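PDB 3HR6: putative surface-anchored fimbrial subunit from Corynebacterium diphtheriae, which serves as the major shaft pilin SpaA, whose tandem Ig-like modules are thought to be joined end to end into the pilus fibre on the cell surface. Local coordinates for residues Ala11-Pro16 against His141-Glu146; Pro32-Met37 against Gly107-Val112; Gln115-Ala120 against Val135-Lys140; Thr173-Ile178 against Glu185-Ala190; Ala273-Ser278 against Arg295-Ser300. All blocks are in the same frame, centred on the assembly; numbering follows the deposited sequence.

Interaction 1 (Ala11-Pro16 against His141-Glu146)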
# COMPACT_ATOMS: atom_id res chain seq x y z
N ALA A 11 13.37 22.54 5.13
CA ALA A 11 12.20 22.08 4.45
C ALA A 11 11.01 22.27 5.35
O ALA A 11 10.87 21.58 6.34
CB ALA A 11 12.37 20.60 4.10
N LEU A 12 10.17 23.25 5.02
CA LEU A 12 9.01 23.58 5.84
C LEU A 12 7.75 22.90 5.33
O LEU A 12 7.47 22.92 4.12
CB LEU A 12 8.80 25.09 5.80
CG LEU A 12 9.59 25.85 6.85
CD1 LEU A 12 11.01 25.36 7.08
CD2 LEU A 12 9.48 27.36 6.62
N MET A 13 6.97 22.32 6.24
CA MET A 13 5.67 21.77 5.90
C MET A 13 4.59 22.83 6.09
O MET A 13 4.35 23.29 7.23
CB MET A 13 5.37 20.55 6.79
CG MET A 13 3.96 20.03 6.62
SD MET A 13 3.66 18.48 7.45
CE MET A 13 4.01 18.94 9.16
N GLY A 14 3.90 23.22 5.02
CA GLY A 14 2.81 24.20 5.13
C GLY A 14 2.57 24.89 3.82
O GLY A 14 3.23 24.58 2.82
N LEU A 15 1.62 25.82 3.83
CA LEU A 15 1.21 26.53 2.63
C LEU A 15 1.84 27.93 2.58
O LEU A 15 1.81 28.65 3.57
CB LEU A 15 -0.31 26.61 2.59
CG LEU A 15 -0.97 25.26 2.34
CD1 LEU A 15 -2.48 25.28 2.67
CD2 LEU A 15 -0.71 24.79 0.92
N PRO A 16 2.45 28.29 1.43
CA PRO A 16 3.03 29.63 1.31
C PRO A 16 1.97 30.73 1.43
O PRO A 16 0.81 30.50 1.08
CB PRO A 16 3.64 29.64 -0.10
CG PRO A 16 3.62 28.25 -0.61
CD PRO A 16 2.78 27.40 0.30
N HIS A 141 6.72 22.54 1.46
CA HIS A 141 6.10 21.38 0.83
C HIS A 141 4.85 21.04 1.61
O HIS A 141 4.61 21.58 2.69
CB HIS A 141 7.03 20.17 0.80
CG HIS A 141 7.35 19.66 2.17
ND1 HIS A 141 8.45 20.08 2.88
CD2 HIS A 141 6.67 18.81 2.98
CE1 HIS A 141 8.44 19.50 4.07
NE2 HIS A 141 7.38 18.72 4.15
N GLN A 142 4.03 20.16 1.04
CA GLN A 142 2.80 19.75 1.70
C GLN A 142 2.81 18.25 1.88
O GLN A 142 3.23 17.50 1.02
CB GLN A 142 1.54 20.20 0.94
CG GLN A 142 1.32 21.72 0.86
CD GLN A 142 2.11 22.41 -0.22
OE1 GLN A 142 2.01 22.08 -1.40
NE2 GLN A 142 2.92 23.40 0.19
N ALA A 143 2.35 17.84 3.05
CA ALA A 143 2.30 16.44 3.38
C ALA A 143 1.16 15.72 2.64
O ALA A 143 0.14 16.30 2.28
CB ALA A 143 2.11 16.29 4.91
N LEU A 144 1.39 14.43 2.46
CA LEU A 144 0.40 13.47 1.99
C LEU A 144 -0.06 12.65 3.20
O LEU A 144 0.75 12.12 3.97
CB LEU A 144 1.00 12.55 0.95
CG LEU A 144 1.19 13.23 -0.41
CD1 LEU A 144 2.28 12.54 -1.23
CD2 LEU A 144 -0.14 13.24 -1.11
N SER A 145 -1.37 12.53 3.35
CA SER A 145 -1.94 11.72 4.42
C SER A 145 -1.84 10.26 4.06
O SER A 145 -1.91 9.93 2.89
CB SER A 145 -3.41 12.07 4.60
OG SER A 145 -3.55 13.42 5.00
N GLU A 146 -1.74 9.40 5.07
CA GLU A 146 -1.66 7.98 4.82
C GLU A 146 -3.00 7.47 4.29
O GLU A 146 -3.99 7.57 5.02
CB GLU A 146 -1.36 7.26 6.14
CG GLU A 146 -1.40 5.72 6.06
CD GLU A 146 -1.18 5.08 7.42
OE1 GLU A 146 -2.14 4.94 8.21
OE2 GLU A 146 -0.02 4.79 7.70
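Met-13 and His-141 form a parallel beta bridge between strands 5-13 and 131-143, in the N-terminal module. His-141 reaches across both ways with its backbone: its N donates to Leu-12 O at 2.8 Å, and its O accepts from Gly-14 N at 2.9 Å. The side chains of Met-13 and His-141 share one face of the sheet. With CG between backbone N and carbonyl carbon (chi1 65°), the imidazole folds back over the partner strand, so that Met-13 CA sits above the ring, 4.1 Å from its centroid, in a CH-pi contact. Beyond the bridge, in this pilin domain of the transthyretin clan, the chain at Leu-15 and Pro-16 runs on as loop, and the side chain of Gln-142 takes over from the backbone. Bent at chi2 (81°), it brings NE2 to Gly-14 O at 2.9 Å, with the acceptor in the amide plane but the donor tilted from the carbonyl plane. Its OE1 accepts from Ala-179 N, so both ends of the amide are held and its rotation is fixed. Leu-15 crosses the Gln-142 side chain at about a right angle, Leu-15 CD2 lying 3.7 Å from Gln-142 CG. The Met-13 sulfur points toward Ala-143, but its place is doubtful, since the side chain has two conformers.

Interaction 2 (Pro32-Met37 against Gly107-Val112)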
# COMPACT_ATOMS: atom_id res chain seq x y z
N PRO A 32 6.69 24.19 10.66
CA PRO A 32 7.53 23.08 11.11
C PRO A 32 8.56 22.66 10.08
O PRO A 32 8.23 22.56 8.88
CB PRO A 32 6.51 21.95 11.30
CG PRO A 32 5.33 22.38 10.51
CD PRO A 32 5.27 23.79 10.64
N LYS A 33 9.80 22.45 10.53
CA LYS A 33 10.85 21.90 9.65
C LYS A 33 10.69 20.38 9.62
O LYS A 33 10.17 19.77 10.58
CB LYS A 33 12.26 22.28 10.12
CG LYS A 33 12.51 23.78 10.14
CD LYS A 33 13.88 24.10 10.65
CE LYS A 33 14.11 25.59 10.85
NZ LYS A 33 15.38 25.76 11.56
N VAL A 34 11.06 19.76 8.52
CA VAL A 34 10.84 18.34 8.33
C VAL A 34 12.17 17.68 8.01
O VAL A 34 12.99 18.21 7.25
CB VAL A 34 9.83 18.12 7.19
CG1 VAL A 34 9.61 16.61 6.88
CG2 VAL A 34 8.50 18.84 7.51
N ASP A 35 12.42 16.53 8.63
CA ASP A 35 13.61 15.77 8.29
C ASP A 35 13.35 14.77 7.17
O ASP A 35 12.22 14.46 6.86
CB ASP A 35 14.17 15.09 9.55
CG ASP A 35 14.83 16.08 10.47
OD1 ASP A 35 15.34 17.13 10.01
OD2 ASP A 35 14.86 15.81 11.68
N GLY A 36 14.44 14.35 6.53
CA GLY A 36 14.38 13.35 5.48
C GLY A 36 13.93 13.90 4.14
O GLY A 36 13.59 13.13 3.26
N MET A 37 13.89 15.23 4.01
CA MET A 37 13.48 15.84 2.76
C MET A 37 14.72 15.97 1.90
O MET A 37 15.75 16.45 2.37
CB MET A 37 12.79 17.18 3.00
CG MET A 37 11.50 17.05 3.79
SD MET A 37 10.19 16.27 2.85
CE MET A 37 10.13 14.59 3.53
N GLY A 107 12.68 11.63 -0.88
CA GLY A 107 12.76 11.88 0.57
C GLY A 107 12.33 10.67 1.36
O GLY A 107 11.80 9.72 0.78
N ALA A 108 12.52 10.74 2.68
CA ALA A 108 12.17 9.64 3.59
C ALA A 108 10.68 9.37 3.54
O ALA A 108 10.21 8.21 3.60
CB ALA A 108 12.62 9.96 5.02
N GLU A 109 9.91 10.46 3.41
CA GLU A 109 8.47 10.42 3.27
C GLU A 109 8.09 11.11 1.97
O GLU A 109 8.75 12.08 1.53
CB GLU A 109 7.77 11.16 4.40
CG GLU A 109 8.03 10.70 5.80
CD GLU A 109 7.34 11.63 6.78
OE1 GLU A 109 7.75 12.81 6.90
OE2 GLU A 109 6.34 11.17 7.39
N ALA A 110 7.04 10.64 1.34
CA ALA A 110 6.48 11.28 0.18
C ALA A 110 5.72 12.56 0.55
O ALA A 110 4.93 12.58 1.50
CB ALA A 110 5.57 10.32 -0.54
N VAL A 111 6.03 13.63 -0.17
CA VAL A 111 5.34 14.92 -0.03
C VAL A 111 5.05 15.56 -1.40
O VAL A 111 5.65 15.20 -2.41
CB VAL A 111 6.21 15.91 0.80
CG1 VAL A 111 6.48 15.42 2.25
CG2 VAL A 111 7.57 16.19 0.08
N VAL A 112 4.23 16.62 -1.41
CA VAL A 112 4.07 17.47 -2.56
C VAL A 112 5.23 18.47 -2.44
O VAL A 112 5.24 19.35 -1.58
CB VAL A 112 2.71 18.19 -2.61
CG1 VAL A 112 2.56 19.03 -3.88
CG2 VAL A 112 1.56 17.13 -2.51
O HOH W 1 10.56 12.47 6.36
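Gly-36 and Ala-108 meet in a loop-to-loop contact of the N-terminal module, one loop leading into strand 38-44 and the other into the short, weakly bonded strand 111-112. A single direct hydrogen bond joins them: Ala-108 N donates to Gly-36 O at 2.7 Å, the N-H pointing almost straight at the oxygen (164°). The same oxygen comes within 3.1 Å of Gly-107 CA, so the two backbones lie close together at Gly-36, which has a positive phi (79°). Beside this bond a water forms a second, indirect link. It donates to Asp-35 O at 2.6 Å and to Glu-109 OE1 at 2.9 Å, which ties the carboxylate of the second loop to the backbone of the first.

The apolar half of the contact belongs to Met-37. Its CB leaves the backbone away from 107-112, but the chain bends at chi2 (-70°) and again at chi3, turning the thioether back. Met-37 SD then meets Val-111 tip to tip, 3.8 Å from Val-111 CG2 and nearly as near CG1, while Met-37 CE lies 3.5 Å from Glu-109 O. His-141 and Gln-103 also touch both Met-37 and Val-111, so the Met-37 side chain lies in a small cluster shared with strands 131-143 and 97-103. Thr-84 OG1 hydrogen-bonds both Val-34 O and Met-37 N, linking two points of the first loop. Both segments are connecting loops that lead into strands of an Ig-like module, the building unit of SpaA.

Interaction 3 (Gln115-Ala120 against Val135-Lys140)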
# COMPACT_ATOMS: atom_id res chain seq x y z
N GLN A 115 8.84 23.51 -5.53
CA GLN A 115 9.34 23.80 -6.86
C GLN A 115 10.82 24.19 -6.78
O GLN A 115 11.30 24.64 -5.72
CB GLN A 115 8.59 24.97 -7.47
CG GLN A 115 7.08 24.81 -7.40
CD GLN A 115 6.62 23.70 -8.25
OE1 GLN A 115 7.00 23.63 -9.43
NE2 GLN A 115 5.78 22.82 -7.69
N PRO A 116 11.54 24.03 -7.89
CA PRO A 116 12.90 24.57 -7.94
C PRO A 116 12.95 26.07 -7.70
O PRO A 116 12.01 26.79 -8.05
CB PRO A 116 13.34 24.25 -9.37
CG PRO A 116 12.49 23.10 -9.76
CD PRO A 116 11.19 23.35 -9.16
N PHE A 117 14.02 26.53 -7.07
CA PHE A 117 14.17 27.94 -6.82
C PHE A 117 15.63 28.35 -6.78
O PHE A 117 16.50 27.56 -6.49
CB PHE A 117 13.45 28.35 -5.53
CG PHE A 117 14.04 27.75 -4.27
CD1 PHE A 117 14.95 28.47 -3.51
CD2 PHE A 117 13.65 26.50 -3.83
CE1 PHE A 117 15.50 27.95 -2.36
CE2 PHE A 117 14.20 25.95 -2.69
CZ PHE A 117 15.09 26.69 -1.93
N LEU A 118 15.87 29.61 -7.10
CA LEU A 118 17.22 30.17 -7.19
C LEU A 118 17.65 30.72 -5.84
O LEU A 118 16.82 31.24 -5.07
CB LEU A 118 17.25 31.28 -8.24
CG LEU A 118 16.98 30.92 -9.71
CD1 LEU A 118 16.71 32.17 -10.54
CD2 LEU A 118 18.14 30.10 -10.25
N VAL A 119 18.94 30.57 -5.55
CA VAL A 119 19.57 31.14 -4.35
C VAL A 119 20.95 31.65 -4.73
O VAL A 119 21.79 30.88 -5.19
CB VAL A 119 19.80 30.09 -3.23
CG1 VAL A 119 20.23 30.76 -1.97
CG2 VAL A 119 18.52 29.27 -2.96
N ALA A 120 21.18 32.93 -4.52
CA ALA A 120 22.51 33.51 -4.67
C ALA A 120 23.34 33.24 -3.41
O ALA A 120 22.82 33.27 -2.29
CB ALA A 120 22.41 35.01 -4.95
N VAL A 135 23.94 31.26 3.96
CA VAL A 135 22.59 31.59 3.55
C VAL A 135 21.62 30.50 4.02
O VAL A 135 22.00 29.32 4.12
CB VAL A 135 22.54 31.79 2.03
CG1 VAL A 135 21.10 31.95 1.51
CG2 VAL A 135 23.40 33.02 1.67
N HIS A 136 20.40 30.93 4.34
CA HIS A 136 19.28 30.03 4.73
C HIS A 136 18.06 30.26 3.84
O HIS A 136 17.68 31.42 3.57
CB HIS A 136 18.89 30.31 6.17
CG HIS A 136 19.96 29.97 7.15
ND1 HIS A 136 20.05 28.74 7.75
CD2 HIS A 136 21.04 30.68 7.57
CE1 HIS A 136 21.11 28.71 8.54
NE2 HIS A 136 21.73 29.87 8.45
N VAL A 137 17.46 29.15 3.40
CA VAL A 137 16.27 29.17 2.56
C VAL A 137 15.27 28.17 3.11
O VAL A 137 15.63 27.23 3.81
CB VAL A 137 16.57 28.88 1.09
CG1 VAL A 137 17.50 29.96 0.56
CG2 VAL A 137 17.20 27.51 0.94
N TYR A 138 14.01 28.43 2.82
CA TYR A 138 12.89 27.85 3.54
C TYR A 138 11.76 27.41 2.57
O TYR A 138 10.61 27.86 2.69
CB TYR A 138 12.35 28.87 4.55
CG TYR A 138 13.37 29.27 5.59
CD1 TYR A 138 13.49 28.56 6.79
CD2 TYR A 138 14.22 30.33 5.37
CE1 TYR A 138 14.44 28.92 7.74
CE2 TYR A 138 15.19 30.68 6.29
CZ TYR A 138 15.29 29.97 7.47
OH TYR A 138 16.24 30.32 8.39
N PRO A 139 12.07 26.55 1.61
CA PRO A 139 11.05 26.03 0.70
C PRO A 139 9.93 25.27 1.45
O PRO A 139 10.22 24.57 2.42
CB PRO A 139 11.85 25.10 -0.20
CG PRO A 139 12.95 24.62 0.70
CD PRO A 139 13.36 25.86 1.42
N LYS A 140 8.68 25.46 1.02
CA LYS A 140 7.52 24.80 1.60
C LYS A 140 7.11 23.60 0.77
O LYS A 140 7.14 23.62 -0.45
CB LYS A 140 6.31 25.75 1.65
CG LYS A 140 6.24 26.65 2.87
CD LYS A 140 7.46 27.52 3.12
CE LYS A 140 7.42 28.95 2.56
NZ LYS A 140 8.65 29.72 3.00
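Phe-117 reaches with the end of its ring to Val-137 and Pro-139, side chains that project from the facing strand. The two segments belong to the hairpin of strands 117-124 and 131-143, but here its legs have parted: their axes run antiparallel (163°) and 8.8 Å apart, too far for backbone bonding. Each leg finds its partners elsewhere, 117-120 with Tyr-99 and Val-101 of strand 97-103, and 135-137 with Ser-6 and Ala-8 of strand 5-13. The space between the legs is thus filled by side chains, as between the layers of the beta-sandwich in an Ig-like pilin module.

The phenyl group takes the crowded position between backbone N and carbonyl carbon (chi1 66°), which places CE1, CE2 and CZ within reach of Val-137 and Pro-139. Val-137 CG2 comes to the ring edge in its plane, 3.7 Å from Phe-117 CZ. Pro-139 CB approaches obliquely, 3.5 Å from Phe-117 CE2, the proline and the phenyl side chain crossing at about a right angle. Further along, Val-119 and Val-137 reach toward each other tip to tip, with Val-119 CG2 3.7 Å from Val-137 CG1. Val-119 and Val-135 instead slide past one another in opposite directions, their CG1 methyls 3.8 Å apart. Val-101 packs on Phe-117 and Val-119, and Val-9 on Pro-139, so neighbours in both layers add to this apolar interior. His-136 and Tyr-138 leave the backbone away from 115-120; His-136 ND1 hydrogen-bonds His-10 NE2, and the Tyr-138 ring stacks with that of His-10. Lys-140 NZ donates to Tyr-138 O at 2.7 Å.

Interaction 4 (Thr173-Ile178 against Glu185-Ala190)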
# COMPACT_ATOMS: atom_id res chain seq x y z
N THR A 173 -7.67 7.74 -0.55
CA THR A 173 -6.55 8.68 -0.48
C THR A 173 -7.07 10.07 -0.46
O THR A 173 -7.85 10.46 -1.29
CB THR A 173 -5.65 8.50 -1.73
OG1 THR A 173 -5.16 7.16 -1.76
CG2 THR A 173 -4.49 9.50 -1.80
N LYS A 174 -6.60 10.85 0.51
CA LYS A 174 -6.98 12.23 0.63
C LYS A 174 -6.18 13.08 -0.32
O LYS A 174 -4.97 12.87 -0.44
CB LYS A 174 -6.76 12.69 2.07
CG LYS A 174 -7.81 12.08 2.93
CD LYS A 174 -7.93 12.52 4.33
CE LYS A 174 -9.18 11.87 4.98
NZ LYS A 174 -10.58 12.28 4.51
N ILE A 175 -6.86 14.01 -1.00
CA ILE A 175 -6.16 14.98 -1.82
C ILE A 175 -5.69 16.11 -0.92
O ILE A 175 -6.52 16.80 -0.34
CB ILE A 175 -7.05 15.56 -2.95
CG1 ILE A 175 -7.69 14.44 -3.75
CG2 ILE A 175 -6.22 16.52 -3.81
CD1 ILE A 175 -6.70 13.48 -4.39
N PRO A 176 -4.36 16.31 -0.81
CA PRO A 176 -3.91 17.43 0.03
C PRO A 176 -4.20 18.79 -0.58
O PRO A 176 -4.30 18.92 -1.80
CB PRO A 176 -2.40 17.21 0.09
CG PRO A 176 -2.09 16.67 -1.27
CD PRO A 176 -3.22 15.70 -1.52
N GLU A 177 -4.33 19.81 0.27
CA GLU A 177 -4.29 21.18 -0.21
C GLU A 177 -2.83 21.52 -0.54
O GLU A 177 -1.92 21.30 0.30
CB GLU A 177 -4.88 22.19 0.76
CG GLU A 177 -4.85 23.61 0.24
CD GLU A 177 -5.50 24.62 1.17
OE1 GLU A 177 -6.02 24.20 2.21
OE2 GLU A 177 -5.49 25.81 0.80
N ILE A 178 -2.61 22.02 -1.75
CA ILE A 178 -1.27 22.40 -2.20
C ILE A 178 -1.15 23.93 -2.36
O ILE A 178 -2.14 24.66 -2.40
CB ILE A 178 -0.85 21.66 -3.48
CG1 ILE A 178 -1.69 22.12 -4.68
CG2 ILE A 178 -0.89 20.10 -3.26
CD1 ILE A 178 -1.28 21.45 -6.01
N GLU A 185 2.03 17.46 -9.87
CA GLU A 185 2.89 16.94 -10.94
C GLU A 185 2.27 15.70 -11.55
O GLU A 185 2.52 15.39 -12.73
CB GLU A 185 4.25 16.49 -10.41
CG GLU A 185 5.17 17.51 -9.84
CD GLU A 185 6.38 16.78 -9.27
OE1 GLU A 185 6.95 15.91 -9.96
OE2 GLU A 185 6.74 17.04 -8.12
N GLY A 186 1.48 15.01 -10.76
CA GLY A 186 0.86 13.76 -11.16
C GLY A 186 0.25 13.17 -9.93
O GLY A 186 0.36 13.75 -8.86
N PHE A 187 -0.40 12.02 -10.05
CA PHE A 187 -1.07 11.44 -8.90
C PHE A 187 -1.29 9.97 -9.21
O PHE A 187 -2.10 9.63 -10.07
CB PHE A 187 -2.38 12.17 -8.57
CG PHE A 187 -2.73 12.14 -7.10
CD1 PHE A 187 -2.18 13.06 -6.24
CD2 PHE A 187 -3.58 11.20 -6.59
CE1 PHE A 187 -2.51 13.07 -4.91
CE2 PHE A 187 -3.87 11.19 -5.22
CZ PHE A 187 -3.34 12.11 -4.41
N THR A 188 -0.47 9.14 -8.59
CA THR A 188 -0.52 7.72 -8.84
C THR A 188 -0.87 6.97 -7.56
O THR A 188 -0.32 7.26 -6.51
CB THR A 188 0.83 7.24 -9.38
OG1 THR A 188 1.08 7.84 -10.65
CG2 THR A 188 0.85 5.70 -9.56
N VAL A 189 -1.79 6.02 -7.63
CA VAL A 189 -2.06 5.11 -6.52
C VAL A 189 -1.68 3.73 -7.04
O VAL A 189 -2.22 3.30 -8.05
CB VAL A 189 -3.51 5.14 -6.02
CG1 VAL A 189 -3.74 4.05 -4.88
CG2 VAL A 189 -3.88 6.56 -5.53
N ALA A 190 -0.71 3.07 -6.38
CA ALA A 190 -0.24 1.76 -6.81
C ALA A 190 -0.35 0.78 -5.70
O ALA A 190 -0.21 1.12 -4.52
CB ALA A 190 1.22 1.80 -7.28
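Two bends in succession, chi1 -52° and chi2 -58°, curl Ile-175 back so that its CD1 reaches the ring of Phe-187, which extends toward it at chi1 -150°. Ile-175 CD1 comes in obliquely, 3.6 Å from CZ and 3.7 Å from CE2 of the Phe-187 ring. Thr-173 meets the same corner from its methyl branch. Thr-173 CG2, placed opposite the backbone N, lies near the ring plane at the edge, 3.9 Å from Phe-187 CE2. Its hydroxyl branch turns the other way, and Thr-173 OG1 passes Val-189 CG2 at 4.0 Å. Pro-176 CD lies 4.3 Å from Phe-187 CE1 and extends the apolar rim around the phenyl group. The contact is almost entirely one of side chains, the CA atoms of Thr-173 and Val-189 being 8.3 Å apart, as expected across the core of a beta-sandwich like this Ig-like pilin module. Phe-184 meets the Phe-187 ring edge-to-face. Leu-252 packs on Phe-187 and Val-189, and Val-275 on Thr-173 and Phe-187. The layers are those of two sheets: strand 166-174 pairs with 251-259, whereas strand 187-192 lies between 229-236 and 268-276.

Interaction 5 (Ala273-Ser278 against Arg295-Ser300)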
# COMPACT_ATOMS: atom_id res chain seq x y z
N ALA A 273 -1.29 -0.16 -0.21
CA ALA A 273 -1.21 0.64 -1.45
C ALA A 273 -0.33 1.84 -1.13
O ALA A 273 -0.03 2.11 0.04
CB ALA A 273 -2.58 1.11 -1.94
N TRP A 274 0.05 2.57 -2.16
CA TRP A 274 0.90 3.72 -1.99
C TRP A 274 0.44 4.83 -2.90
O TRP A 274 0.01 4.56 -4.01
CB TRP A 274 2.30 3.35 -2.42
CG TRP A 274 2.95 2.23 -1.62
CD1 TRP A 274 2.61 0.91 -1.66
CD2 TRP A 274 4.10 2.32 -0.77
NE1 TRP A 274 3.43 0.19 -0.81
CE2 TRP A 274 4.39 1.02 -0.31
CE3 TRP A 274 4.93 3.37 -0.37
CZ2 TRP A 274 5.42 0.75 0.58
CZ3 TRP A 274 5.98 3.09 0.53
CH2 TRP A 274 6.21 1.79 0.98
N VAL A 275 0.55 6.06 -2.41
CA VAL A 275 0.27 7.26 -3.22
C VAL A 275 1.55 8.02 -3.52
O VAL A 275 2.41 8.18 -2.63
CB VAL A 275 -0.80 8.16 -2.65
CG1 VAL A 275 -0.48 8.70 -1.28
CG2 VAL A 275 -1.12 9.32 -3.64
N LEU A 276 1.70 8.35 -4.80
CA LEU A 276 2.85 9.12 -5.30
C LEU A 276 2.35 10.35 -6.03
O LEU A 276 1.54 10.23 -6.94
CB LEU A 276 3.66 8.29 -6.27
CG LEU A 276 4.98 8.88 -6.74
CD1 LEU A 276 5.99 8.83 -5.57
CD2 LEU A 276 5.51 8.07 -7.90
N PRO A 277 2.84 11.54 -5.66
CA PRO A 277 2.40 12.78 -6.32
C PRO A 277 3.19 13.04 -7.64
O PRO A 277 3.74 14.12 -7.82
CB PRO A 277 2.74 13.84 -5.28
CG PRO A 277 3.94 13.31 -4.60
CD PRO A 277 3.80 11.79 -4.57
N SER A 278 3.24 12.03 -8.49
CA SER A 278 4.03 12.04 -9.73
C SER A 278 3.49 10.92 -10.61
O SER A 278 2.90 9.97 -10.10
CB SER A 278 5.52 11.76 -9.40
OG SER A 278 6.32 11.98 -10.57
N ARG A 295 9.68 7.77 -3.75
CA ARG A 295 9.12 7.32 -2.47
C ARG A 295 7.62 7.62 -2.48
O ARG A 295 7.22 8.76 -2.60
CB ARG A 295 9.86 7.99 -1.31
CG ARG A 295 9.33 7.71 0.11
CD ARG A 295 9.38 6.26 0.47
NE ARG A 295 8.77 5.96 1.77
CZ ARG A 295 8.74 4.74 2.32
NH1 ARG A 295 9.32 3.70 1.71
NH2 ARG A 295 8.15 4.55 3.51
N GLY A 296 6.80 6.57 -2.42
CA GLY A 296 5.37 6.76 -2.22
C GLY A 296 5.02 6.92 -0.75
O GLY A 296 5.84 6.68 0.16
N MET A 297 3.79 7.34 -0.49
CA MET A 297 3.27 7.35 0.86
C MET A 297 2.46 6.05 1.04
O MET A 297 1.44 5.87 0.36
CB MET A 297 2.37 8.55 1.08
CG MET A 297 1.54 8.61 2.31
SD MET A 297 2.49 8.45 3.82
CE MET A 297 3.43 9.89 3.71
N PRO A 298 2.91 5.16 1.93
CA PRO A 298 2.16 3.92 2.12
C PRO A 298 0.85 4.11 2.84
O PRO A 298 0.72 4.96 3.74
CB PRO A 298 3.10 3.04 2.98
CG PRO A 298 3.99 3.94 3.58
CD PRO A 298 4.09 5.20 2.80
N SER A 299 -0.12 3.29 2.41
CA SER A 299 -1.41 3.19 3.06
C SER A 299 -1.30 2.51 4.43
O SER A 299 -0.29 1.86 4.77
CB SER A 299 -2.38 2.37 2.21
OG SER A 299 -2.13 0.97 2.26
N SER A 300 -2.40 2.58 5.20
CA SER A 300 -2.57 1.65 6.32
C SER A 300 -2.54 0.20 5.85
O SER A 300 -2.80 -0.11 4.67
CB SER A 300 -3.88 1.91 7.04
OG SER A 300 -4.99 1.67 6.18
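Trp-274 and Pro-298 stand opposite each other in an antiparallel non-hydrogen-bonded pair, and their side chains share one face of the sheet. Pro-298 CB lies over the six-membered ring of Trp-274, 3.7 Å from its centroid and 7° off the normal, a close CH-pi contact. The outer edge of the indole meets Arg-295 instead. There Trp-274 CZ3 lies over the guanidinium face, 3.6 Å from Arg-295 NH1, with the two planes 83° apart. Gly-296 O also lies at the indole edge, near its plane.

Backbone bonds set this register. In the next pair Val-275 N donates to Met-297 O at 2.9 Å, and Met-297 N returns a bond to Val-275 O at 2.7 Å. Their side chains share the other face of the sheet, Val-275 CG1 lying 3.7 Å from Met-297 CB. At the far end Ser-299 N donates to Ala-273 O at 2.6 Å, but the return bond is made by a side chain: Ala-273 N donates to Ser-299 OG at 2.8 Å. Since that hydroxyl in turn donates to Ser-300 O, its direction is fixed and its oxygen serves as acceptor for the strand.

In the second shell, Trp-274 NE1 makes a weak hydrogen bond to Glu-287 OE2, and Pro-286 packs on the indole. Gln-272 NE2 holds Ser-299 O. The short strand 297-298 thus flanks one side of strand 268-276, part of the Cna-B-like domain of this Ig-like pilin, whose other side is bonded to strand 187-192 through Ala-190 and Thr-188, in a mixed sheet that also includes strand 302-315.

How the interactions relate
From the N terminus, interaction 1 closes the longest loop, bringing strand 5-13 to strand 131-143. Within it, interaction 2 closes a shorter loop from Met-37 to Gly-107, and interaction 3 follows in series, closing the hairpin of strands 117-124 and 131-143. Ala-11 O to Val-34 N and Gln-142 O to Val-112 N join interactions 1 and 2, while Leu-12 and Pro-139 join 1 and 3. Interactions 4 and 5 come later, each closing a short loop, and none of the five cross. Interactions 4 and 5 meet where strands 187-192 and 268-276 pair. Contacts of Gln-142 with 177-178, Val-112 with Pro-176, and Ala-110 with Arg-295 link the N-terminal module to the next.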